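Local coordinates for protein sugar kinase (Agrobacterium tumefaciens, PDB 2RBC) that is a ribokinase-like member of the pfkB carbohydrate kinase family that probably transfers a phosphate group from ATP to a sugar, at residues Gln63-Tyr74 / Arg97-Ile107; Pro152-Val163 / Val177-Asp188. All blocks are in the same frame, centred on the assembly; numbering follows the deposited sequence. Where two conformers were deposited one is given.

In the fold
From the N terminus, the chain leaves the four-stranded lid sheet along strand 60-66, enters helix 68-78, runs through strand 82-90 of the large sheet and comes back on helix 93-104; contact 1 closes this loop by laying the helix across the end of the lid strand. The chain then completes the lid with strands 121-127 and 133-138. Contact 2 opens only after that, in series with contact 1, and closes the shorter loop of the beta-alpha-beta unit 160-163, 168-180, 185-189. Contact 1 thus ties lid to core, whereas contact 2 lies within the core. The two meet directly where Ala72 CB packs on Leu162 CD2.

Contact 1. Residues Gln63-Tyr74 / Arg97-Ile107; sequences QIAEGMASSAAY and RILRDLSESGI
Asp101 accepts the backbone N-H of Ala65 where, in this ribokinase-like fold, an outer strand of the lid crosses helix 93-104. The strand and helix segments cross at 80°, and small Ala65 lets them come close: its CB lies 3.8 Å from Leu102 CG and touches Ile98. Asp101 carries its carboxylate to the strand with CG trans to N (chi1 -177°), and the bond from Ala65 N to OD2 is short, 2.8 Å, and nearly straight at 169°. Ala65 O is taken by Arg313, which lies in cation-pi contact with Tyr74 and whose NH2 bonds Ser105 OG; that hydroxyl itself donates to Asp101 O (2.7 Å). At the more open end, extended Arg97 hydrogen-bonds Gln63 OE1 through NH1 and NH2, each at 2.9 Å, both bent and from above one face of an amide almost perpendicular to the guanidinium. Gln63 NE2 bonds Thr42 OG1, while Arg97 NE makes a salt bridge with Glu93 of the second subunit. Ser70 OG, bonded to Ala37 O, rests beside Leu102. Gly106, with positive phi, ends the helix in a Schellman motif, and Ile107 packs on Ala73. Ser105 O lies in the Tyr74 ring plane, 3.3 Å from CD1.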
loop_
_atom_site.group_PDB
_atom_site.type_symbol
_atom_site.label_atom_id
_atom_site.label_comp_id
_atom_site.label_asym_id
_atom_site.label_seq_id
_atom_site.Cartn_x
_atom_site.Cartn_y
_atom_site.Cartn_z
ATOM N N GLN A 63 -8.355 -3.016 0.743
ATOM C CA GLN A 63 -7.897 -2.047 1.714
ATOM C C GLN A 63 -8.844 -2.001 2.886
ATOM O O GLN A 63 -10.042 -1.776 2.710
ATOM C CB GLN A 63 -7.770 -0.681 1.085
ATOM C CG GLN A 63 -6.689 -0.652 0.018
ATOM C CD GLN A 63 -6.319 0.762 -0.414
ATOM O OE1 GLN A 63 -7.093 1.426 -1.064
ATOM N NE2 GLN A 63 -5.115 1.191 -0.080
ATOM N N ILE A 64 -8.305 -2.273 4.071
ATOM C CA ILE A 64 -9.085 -2.419 5.278
ATOM C C ILE A 64 -8.357 -1.831 6.499
ATOM O O ILE A 64 -7.179 -2.103 6.747
ATOM C CB ILE A 64 -9.569 -3.918 5.479
ATOM C CG1 ILE A 64 -10.526 -4.011 6.669
ATOM C CG2 ILE A 64 -8.429 -4.955 5.535
ATOM C CD1 ILE A 64 -11.356 -5.299 6.650
ATOM N N ALA A 65 -9.062 -1.005 7.262
ATOM C CA ALA A 65 -8.527 -0.491 8.511
ATOM C C ALA A 65 -8.714 -1.574 9.575
ATOM O O ALA A 65 -9.820 -2.064 9.812
ATOM C CB ALA A 65 -9.230 0.825 8.960
ATOM N N GLU A 66 -7.606 -1.976 10.157
ATOM C CA GLU A 66 -7.600 -3.026 11.130
ATOM C C GLU A 66 -6.382 -2.853 12.037
ATOM O O GLU A 66 -5.996 -1.744 12.319
ATOM C CB GLU A 66 -7.738 -4.397 10.408
ATOM C CG GLU A 66 -6.631 -4.744 9.420
ATOM C CD GLU A 66 -6.912 -6.011 8.659
ATOM O OE1 GLU A 66 -8.021 -6.584 8.823
ATOM O OE2 GLU A 66 -6.019 -6.481 7.929
ATOM N N GLY A 67 -5.783 -3.923 12.544
ATOM C CA GLY A 67 -4.838 -3.803 13.662
ATOM C C GLY A 67 -5.439 -4.528 14.850
ATOM O O GLY A 67 -6.622 -4.778 14.874
HETATM N N MSE A 68 -4.619 -4.931 15.815
HETATM C CA MSE A 68 -5.103 -5.775 16.891
HETATM C C MSE A 68 -6.312 -5.193 17.609
HETATM O O MSE A 68 -7.352 -5.816 17.631
HETATM C CB MSE A 68 -3.988 -6.064 17.875
HETATM C CG MSE A 68 -2.859 -6.854 17.232
HETATM SE SE MSE A 68 -1.328 -6.991 18.444
HETATM C CE MSE A 68 -0.688 -5.131 18.446
ATOM N N ALA A 69 -6.185 -4.004 18.193
ATOM C CA ALA A 69 -7.338 -3.422 18.912
ATOM C C ALA A 69 -8.543 -3.142 18.016
ATOM O O ALA A 69 -9.706 -3.260 18.439
ATOM C CB ALA A 69 -6.964 -2.149 19.665
ATOM N N SER A 70 -8.275 -2.714 16.794
ATOM C CA SER A 70 -9.344 -2.268 15.891
ATOM C C SER A 70 -10.207 -3.472 15.472
ATOM O O SER A 70 -11.424 -3.384 15.389
ATOM C CB SER A 70 -8.739 -1.608 14.649
ATOM O OG SER A 70 -8.168 -0.377 15.009
ATOM N N SER A 71 -9.537 -4.575 15.181
ATOM C CA SER A 71 -10.199 -5.794 14.778
ATOM C C SER A 71 -10.975 -6.431 15.958
ATOM O O SER A 71 -12.037 -7.010 15.775
ATOM C CB SER A 71 -9.136 -6.776 14.254
ATOM O OG SER A 71 -8.596 -6.344 12.999
ATOM N N ALA A 72 -10.394 -6.367 17.149
ATOM C CA ALA A 72 -11.048 -6.796 18.380
ATOM C C ALA A 72 -12.317 -5.966 18.568
ATOM O O ALA A 72 -13.377 -6.514 18.870
ATOM C CB ALA A 72 -10.092 -6.626 19.626
ATOM N N ALA A 73 -12.209 -4.651 18.387
ATOM C CA ALA A 73 -13.372 -3.784 18.448
ATOM C C ALA A 73 -14.462 -4.179 17.434
ATOM O O ALA A 73 -15.627 -4.199 17.759
ATOM C CB ALA A 73 -12.977 -2.277 18.310
ATOM N N TYR A 74 -14.059 -4.414 16.179
ATOM C CA TYR A 74 -14.968 -4.885 15.173
ATOM C C TYR A 74 -15.660 -6.185 15.594
ATOM O O TYR A 74 -16.862 -6.328 15.442
ATOM C CB TYR A 74 -14.236 -5.044 13.855
ATOM C CG TYR A 74 -15.121 -5.466 12.715
ATOM C CD1 TYR A 74 -16.179 -4.673 12.307
ATOM C CD2 TYR A 74 -14.904 -6.652 12.056
ATOM C CE1 TYR A 74 -17.010 -5.054 11.280
ATOM C CE2 TYR A 74 -15.711 -7.034 10.987
ATOM C CZ TYR A 74 -16.774 -6.238 10.617
ATOM O OH TYR A 74 -17.578 -6.612 9.553
ATOM N N ARG A 97 -8.959 8.082 6.422
ATOM C CA ARG A 97 -9.491 6.859 5.909
ATOM C C ARG A 97 -9.672 5.764 6.962
ATOM O O ARG A 97 -10.667 5.025 6.944
ATOM C CB ARG A 97 -8.541 6.407 4.861
ATOM C CG ARG A 97 -8.995 5.239 4.156
ATOM C CD ARG A 97 -8.457 5.221 2.753
ATOM N NE ARG A 97 -9.071 4.071 2.117
ATOM C CZ ARG A 97 -8.605 3.465 1.047
ATOM N NH1 ARG A 97 -7.509 3.909 0.465
ATOM N NH2 ARG A 97 -9.260 2.428 0.581
ATOM N N ILE A 98 -8.704 5.654 7.871
ATOM C CA ILE A 98 -8.805 4.736 8.991
ATOM C C ILE A 98 -10.027 5.080 9.846
ATOM O O ILE A 98 -10.822 4.203 10.206
ATOM C CB ILE A 98 -7.490 4.764 9.860
ATOM C CG1 ILE A 98 -6.325 4.166 9.068
ATOM C CG2 ILE A 98 -7.663 4.015 11.171
ATOM C CD1 ILE A 98 -4.956 4.333 9.753
ATOM N N LEU A 99 -10.158 6.346 10.206
ATOM C CA LEU A 99 -11.287 6.755 11.035
ATOM C C LEU A 99 -12.636 6.465 10.366
ATOM O O LEU A 99 -13.597 6.006 11.018
ATOM C CB LEU A 99 -11.187 8.233 11.408
ATOM C CG LEU A 99 -9.992 8.619 12.279
ATOM C CD1 LEU A 99 -9.786 10.124 12.357
ATOM C CD2 LEU A 99 -10.083 7.987 13.667
ATOM N N ARG A 100 -12.731 6.771 9.079
ATOM C CA ARG A 100 -13.959 6.556 8.342
ATOM C C ARG A 100 -14.318 5.087 8.240
ATOM O O ARG A 100 -15.460 4.721 8.485
ATOM C CB ARG A 100 -13.883 7.225 6.969
ATOM C CG ARG A 100 -14.974 6.818 6.003
ATOM C CD ARG A 100 -14.991 7.737 4.817
ATOM N NE ARG A 100 -15.385 7.026 3.608
ATOM C CZ ARG A 100 -15.430 7.562 2.373
ATOM N NH1 ARG A 100 -15.784 6.794 1.337
ATOM N NH2 ARG A 100 -15.124 8.847 2.153
ATOM N N ASP A 101 -13.356 4.245 7.914
ATOM C CA ASP A 101 -13.624 2.819 7.790
ATOM C C ASP A 101 -14.073 2.236 9.141
ATOM O O ASP A 101 -15.105 1.545 9.245
ATOM C CB ASP A 101 -12.379 2.091 7.236
ATOM C CG ASP A 101 -12.616 0.563 7.010
ATOM O OD1 ASP A 101 -13.770 0.090 7.074
ATOM O OD2 ASP A 101 -11.671 -0.194 6.780
ATOM N N LEU A 102 -13.302 2.522 10.184
ATOM C CA LEU A 102 -13.638 1.988 11.498
ATOM C C LEU A 102 -15.034 2.449 11.986
ATOM O O LEU A 102 -15.826 1.638 12.441
ATOM C CB LEU A 102 -12.511 2.280 12.494
ATOM C CG LEU A 102 -11.171 1.560 12.193
ATOM C CD1 LEU A 102 -10.104 1.984 13.171
ATOM C CD2 LEU A 102 -11.303 0.005 12.148
ATOM N N SER A 103 -15.386 3.723 11.855
ATOM C CA SER A 103 -16.732 4.100 12.288
ATOM C C SER A 103 -17.833 3.576 11.383
ATOM O O SER A 103 -18.914 3.314 11.863
ATOM C CB SER A 103 -16.893 5.589 12.472
ATOM O OG SER A 103 -16.159 6.226 11.505
ATOM N N GLU A 104 -17.585 3.452 10.084
ATOM C CA GLU A 104 -18.553 2.794 9.218
ATOM C C GLU A 104 -18.673 1.290 9.500
ATOM O O GLU A 104 -19.648 0.676 9.117
ATOM C CB GLU A 104 -18.215 3.061 7.747
ATOM C CG GLU A 104 -18.464 4.505 7.374
ATOM C CD GLU A 104 -18.100 4.814 5.918
ATOM O OE1 GLU A 104 -17.655 3.885 5.195
ATOM O OE2 GLU A 104 -18.276 5.986 5.495
ATOM N N SER A 105 -17.691 0.714 10.188
ATOM C CA SER A 105 -17.668 -0.716 10.522
ATOM C C SER A 105 -18.319 -0.991 11.897
ATOM O O SER A 105 -18.235 -2.095 12.423
ATOM C CB SER A 105 -16.237 -1.212 10.523
ATOM O OG SER A 105 -15.653 -1.096 9.223
ATOM N N GLY A 106 -18.914 0.032 12.489
ATOM C CA GLY A 106 -19.667 -0.108 13.715
ATOM C C GLY A 106 -18.931 0.197 14.992
ATOM O O GLY A 106 -19.459 -0.076 16.069
ATOM N N ILE A 107 -17.749 0.800 14.900
ATOM C CA ILE A 107 -16.927 1.105 16.070
ATOM C C ILE A 107 -17.070 2.614 16.409
ATOM O O ILE A 107 -16.993 3.452 15.511
ATOM C CB ILE A 107 -15.446 0.752 15.781
ATOM C CG1 ILE A 107 -15.249 -0.754 15.498
ATOM C CG2 ILE A 107 -14.516 1.155 16.948
ATOM C CD1 ILE A 107 -13.991 -1.049 14.620
#

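Contact 2. Residues Pro152-Val163 / Val177-Asp188; sequences PEDIALFDAVLV and VARALGKPAILD. With EDO (1,2-ethanediol), chain I.
This is the parallel strand pairing of a right-handed beta-alpha-beta crossover in the central sheet of the ribokinase-like core, with helix 152-155, just before the first strand, packed on the end of helix 168-180. Four backbone bonds join the pair: Val161 N to Pro184 O, just ahead of the second strand, then Ile186 N to Val161 O, Val163 N to Ile186 O and Asp188 N to Val163 O. Helices cover both faces, so aliphatic Val, Leu and Ile fit there. On one, Leu162 CD1 meets Ile186 CG2 at 3.6 Å; on the other, Val163 CG2 meets Leu187 CD1 at 3.7 Å. Val161 CG2 sits between its backbone N and carbonyl carbon (chi1 -54°) and presses tightly on Ala178 CB at 3.4 Å, a methyl small enough for the helix to approach. Ile155 sets CG1 against Val177 CG1 and CG2 against Leu181 CD1 (3.6 Å). Lys183 runs past the Ile155 turn, and a bend at chi4 (-62°) turns NZ onto Phe158 O, a hydrogen bond modelled rather short at 2.6 Å and nearly in line with the C=O. A water bonded to Asp159 OD1 reaches NZ weakly; OD2 bonds His31 N. Gly182 supplies the positive phi of the helix-ending Schellman motif. Strand 31-35 flanks 160-163 by backbone bonds, helix 168-180 covers the Val161 and Val163 face, and helix 274-287 lies against Ala160 and Ile186.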
loop_
_atom_site.group_PDB
_atom_site.type_symbol
_atom_site.label_atom_id
_atom_site.label_comp_id
_atom_site.label_asym_id
_atom_site.label_seq_id
_atom_site.Cartn_x
_atom_site.Cartn_y
_atom_site.Cartn_z
ATOM N N PRO A 152 -11.034 7.688 35.759
ATOM C CA PRO A 152 -12.059 6.715 36.181
ATOM C C PRO A 152 -13.467 7.029 35.672
ATOM O O PRO A 152 -14.219 6.116 35.375
ATOM C CB PRO A 152 -11.997 6.767 37.707
ATOM C CG PRO A 152 -10.621 7.260 38.012
ATOM C CD PRO A 152 -10.295 8.238 36.906
ATOM N N GLU A 153 -13.819 8.297 35.534
ATOM C CA GLU A 153 -15.112 8.653 34.953
ATOM C C GLU A 153 -15.244 8.221 33.467
ATOM O O GLU A 153 -16.316 7.748 33.072
ATOM C CB GLU A 153 -15.391 10.159 35.147
ATOM C CG GLU A 153 -15.757 10.547 36.607
ATOM C CD GLU A 153 -16.164 12.034 36.755
ATOM O OE1 GLU A 153 -15.990 12.779 35.750
ATOM O OE2 GLU A 153 -16.649 12.465 37.852
ATOM N N ASP A 154 -14.177 8.377 32.661
ATOM C CA ASP A 154 -14.101 7.814 31.311
ATOM C C ASP A 154 -14.367 6.296 31.321
ATOM O O ASP A 154 -15.167 5.793 30.530
ATOM C CB ASP A 154 -12.717 8.014 30.631
ATOM C CG ASP A 154 -12.353 9.492 30.348
ATOM O OD1 ASP A 154 -13.288 10.344 30.377
ATOM O OD2 ASP A 154 -11.106 9.766 30.121
ATOM N N ILE A 155 -13.660 5.569 32.175
ATOM C CA ILE A 155 -13.662 4.114 32.120
ATOM C C ILE A 155 -14.943 3.521 32.706
ATOM O O ILE A 155 -15.358 2.428 32.325
ATOM C CB ILE A 155 -12.401 3.545 32.811
ATOM C CG1 ILE A 155 -11.132 4.016 32.060
ATOM C CG2 ILE A 155 -12.434 2.009 32.900
ATOM C CD1 ILE A 155 -11.022 3.508 30.589
ATOM N N ALA A 156 -15.586 4.250 33.622
ATOM C CA ALA A 156 -16.753 3.722 34.326
ATOM C C ALA A 156 -17.901 3.513 33.362
ATOM O O ALA A 156 -18.842 2.777 33.662
ATOM C CB ALA A 156 -17.191 4.676 35.492
ATOM N N LEU A 157 -17.812 4.131 32.200
ATOM C CA LEU A 157 -18.820 3.990 31.182
ATOM C C LEU A 157 -18.742 2.657 30.430
ATOM O O LEU A 157 -19.650 2.316 29.667
ATOM C CB LEU A 157 -18.694 5.156 30.198
ATOM C CG LEU A 157 -18.796 6.565 30.859
ATOM C CD1 LEU A 157 -19.059 7.612 29.788
ATOM C CD2 LEU A 157 -19.852 6.714 32.008
ATOM N N PHE A 158 -17.654 1.916 30.604
ATOM C CA PHE A 158 -17.497 0.650 29.912
ATOM C C PHE A 158 -17.777 -0.528 30.843
ATOM O O PHE A 158 -17.715 -0.406 32.056
ATOM C CB PHE A 158 -16.094 0.579 29.331
ATOM C CG PHE A 158 -15.828 1.655 28.352
ATOM C CD1 PHE A 158 -16.436 1.633 27.091
ATOM C CD2 PHE A 158 -15.021 2.719 28.685
ATOM C CE1 PHE A 158 -16.210 2.672 26.190
ATOM C CE2 PHE A 158 -14.805 3.741 27.797
ATOM C CZ PHE A 158 -15.386 3.714 26.550
ATOM N N ASP A 159 -18.121 -1.662 30.253
ATOM C CA ASP A 159 -18.396 -2.885 31.004
ATOM C C ASP A 159 -17.131 -3.731 31.098
ATOM O O ASP A 159 -16.998 -4.528 32.013
ATOM C CB ASP A 159 -19.523 -3.653 30.332
ATOM C CG ASP A 159 -20.838 -2.901 30.391
ATOM O OD1 ASP A 159 -21.259 -2.606 31.517
ATOM O OD2 ASP A 159 -21.463 -2.617 29.364
ATOM N N ALA A 160 -16.234 -3.595 30.119
ATOM C CA ALA A 160 -14.909 -4.220 30.149
ATOM C C ALA A 160 -13.983 -3.410 29.287
ATOM O O ALA A 160 -14.445 -2.588 28.502
ATOM C CB ALA A 160 -14.924 -5.695 29.627
ATOM N N VAL A 161 -12.669 -3.639 29.439
ATOM C CA VAL A 161 -11.662 -3.024 28.578
ATOM C C VAL A 161 -10.731 -4.109 28.067
ATOM O O VAL A 161 -10.504 -5.131 28.731
ATOM C CB VAL A 161 -10.845 -1.907 29.276
ATOM C CG1 VAL A 161 -11.763 -0.868 29.872
ATOM C CG2 VAL A 161 -9.884 -2.452 30.315
ATOM N N LEU A 162 -10.274 -3.904 26.839
ATOM C CA LEU A 162 -9.317 -4.793 26.194
ATOM C C LEU A 162 -8.187 -3.956 25.635
ATOM O O LEU A 162 -8.434 -2.944 24.958
ATOM C CB LEU A 162 -10.004 -5.581 25.073
ATOM C CG LEU A 162 -9.129 -6.481 24.198
ATOM C CD1 LEU A 162 -8.360 -7.539 24.982
ATOM C CD2 LEU A 162 -9.956 -7.032 23.018
ATOM N N VAL A 163 -6.936 -4.324 25.924
ATOM C CA VAL A 163 -5.807 -3.522 25.447
ATOM C C VAL A 163 -4.822 -4.435 24.736
ATOM O O VAL A 163 -4.648 -5.573 25.147
ATOM C CB VAL A 163 -5.064 -2.720 26.580
ATOM C CG1 VAL A 163 -6.086 -1.821 27.453
ATOM C CG2 VAL A 163 -4.187 -3.644 27.449
ATOM N N VAL A 177 -7.053 1.382 35.767
ATOM C CA VAL A 177 -8.287 2.086 36.162
ATOM C C VAL A 177 -9.457 1.082 36.082
ATOM O O VAL A 177 -10.233 0.928 37.032
ATOM C CB VAL A 177 -8.524 3.360 35.270
ATOM C CG1 VAL A 177 -9.894 4.018 35.575
ATOM C CG2 VAL A 177 -7.370 4.367 35.472
ATOM N N ALA A 178 -9.518 0.297 34.992
ATOM C CA ALA A 178 -10.613 -0.650 34.831
ATOM C C ALA A 178 -10.676 -1.659 35.998
ATOM O O ALA A 178 -11.750 -1.944 36.568
ATOM C CB ALA A 178 -10.485 -1.389 33.485
ATOM N N ARG A 179 -9.524 -2.203 36.360
ATOM C CA ARG A 179 -9.482 -3.197 37.426
ATOM C C ARG A 179 -9.885 -2.576 38.761
ATOM O O ARG A 179 -10.633 -3.193 39.533
ATOM C CB ARG A 179 -8.098 -3.832 37.527
ATOM C CG ARG A 179 -8.041 -4.924 38.557
ATOM C CD ARG A 179 -6.689 -5.589 38.573
ATOM N NE ARG A 179 -5.611 -4.641 38.862
ATOM C CZ ARG A 179 -4.325 -4.965 38.876
ATOM N NH1 ARG A 179 -3.951 -6.208 38.609
ATOM N NH2 ARG A 179 -3.404 -4.048 39.144
ATOM N N ALA A 180 -9.416 -1.351 39.017
ATOM C CA ALA A 180 -9.802 -0.609 40.225
ATOM C C ALA A 180 -11.305 -0.433 40.295
ATOM O O ALA A 180 -11.870 -0.400 41.379
ATOM C CB ALA A 180 -9.091 0.786 40.291
ATOM N N LEU A 181 -11.952 -0.283 39.146
ATOM C CA LEU A 181 -13.418 -0.101 39.063
ATOM C C LEU A 181 -14.193 -1.423 39.090
ATOM O O LEU A 181 -15.422 -1.434 38.979
ATOM C CB LEU A 181 -13.792 0.701 37.791
ATOM C CG LEU A 181 -13.464 2.209 37.770
ATOM C CD1 LEU A 181 -13.415 2.755 36.330
ATOM C CD2 LEU A 181 -14.440 2.998 38.606
ATOM N N GLY A 182 -13.489 -2.544 39.219
ATOM C CA GLY A 182 -14.151 -3.832 39.313
ATOM C C GLY A 182 -14.491 -4.461 37.967
ATOM O O GLY A 182 -15.267 -5.415 37.906
ATOM N N LYS A 183 -13.899 -3.955 36.885
ATOM C CA LYS A 183 -14.262 -4.352 35.531
ATOM C C LYS A 183 -13.234 -5.343 35.034
ATOM O O LYS A 183 -12.098 -5.372 35.524
ATOM C CB LYS A 183 -14.336 -3.133 34.602
ATOM C CG LYS A 183 -15.513 -2.247 34.966
ATOM C CD LYS A 183 -15.463 -0.936 34.311
ATOM C CE LYS A 183 -16.575 -0.025 34.850
ATOM N NZ LYS A 183 -18.017 -0.489 34.622
ATOM N N PRO A 184 -13.652 -6.235 34.115
ATOM C CA PRO A 184 -12.648 -7.044 33.444
ATOM C C PRO A 184 -11.690 -6.129 32.698
ATOM O O PRO A 184 -12.131 -5.219 31.994
ATOM C CB PRO A 184 -13.464 -7.881 32.453
ATOM C CG PRO A 184 -14.836 -7.901 32.991
ATOM C CD PRO A 184 -15.013 -6.553 33.652
ATOM N N ALA A 185 -10.395 -6.387 32.889
ATOM C CA ALA A 185 -9.295 -5.624 32.370
ATOM C C ALA A 185 -8.415 -6.616 31.619
ATOM O O ALA A 185 -7.616 -7.341 32.216
ATOM C CB ALA A 185 -8.546 -4.925 33.539
ATOM N N ILE A 186 -8.616 -6.710 30.312
ATOM C CA ILE A 186 -8.099 -7.831 29.518
ATOM C C ILE A 186 -6.901 -7.388 28.692
ATOM O O ILE A 186 -6.936 -6.362 28.008
ATOM C CB ILE A 186 -9.229 -8.456 28.650
ATOM C CG1 ILE A 186 -10.413 -8.878 29.567
ATOM C CG2 ILE A 186 -8.721 -9.669 27.894
ATOM C CD1 ILE A 186 -11.720 -8.837 28.950
ATOM N N LEU A 187 -5.824 -8.168 28.777
ATOM C CA LEU A 187 -4.633 -7.927 28.003
ATOM C C LEU A 187 -4.547 -8.941 26.889
ATOM O O LEU A 187 -4.536 -10.122 27.155
ATOM C CB LEU A 187 -3.383 -8.012 28.881
ATOM C CG LEU A 187 -2.023 -7.879 28.162
ATOM C CD1 LEU A 187 -1.812 -6.521 27.473
ATOM C CD2 LEU A 187 -0.854 -8.184 29.117
ATOM N N ASP A 188 -4.476 -8.444 25.652
ATOM C CA ASP A 188 -4.084 -9.203 24.476
ATOM C C ASP A 188 -2.568 -9.218 24.527
ATOM O O ASP A 188 -1.919 -8.220 24.259
ATOM C CB ASP A 188 -4.599 -8.496 23.216
ATOM C CG ASP A 188 -4.008 -9.055 21.926
ATOM O OD1 ASP A 188 -3.293 -10.102 21.953
ATOM O OD2 ASP A 188 -4.301 -8.443 20.870
HETATM C C1 EDO I . -11.181 12.944 30.624
HETATM O O1 EDO I . -10.278 12.432 29.633
HETATM C C2 EDO I . -10.589 14.126 31.403
HETATM O O2 EDO I . -9.151 14.159 31.372
HETATM O O HOH W 1 -20.038 -2.584 34.071
#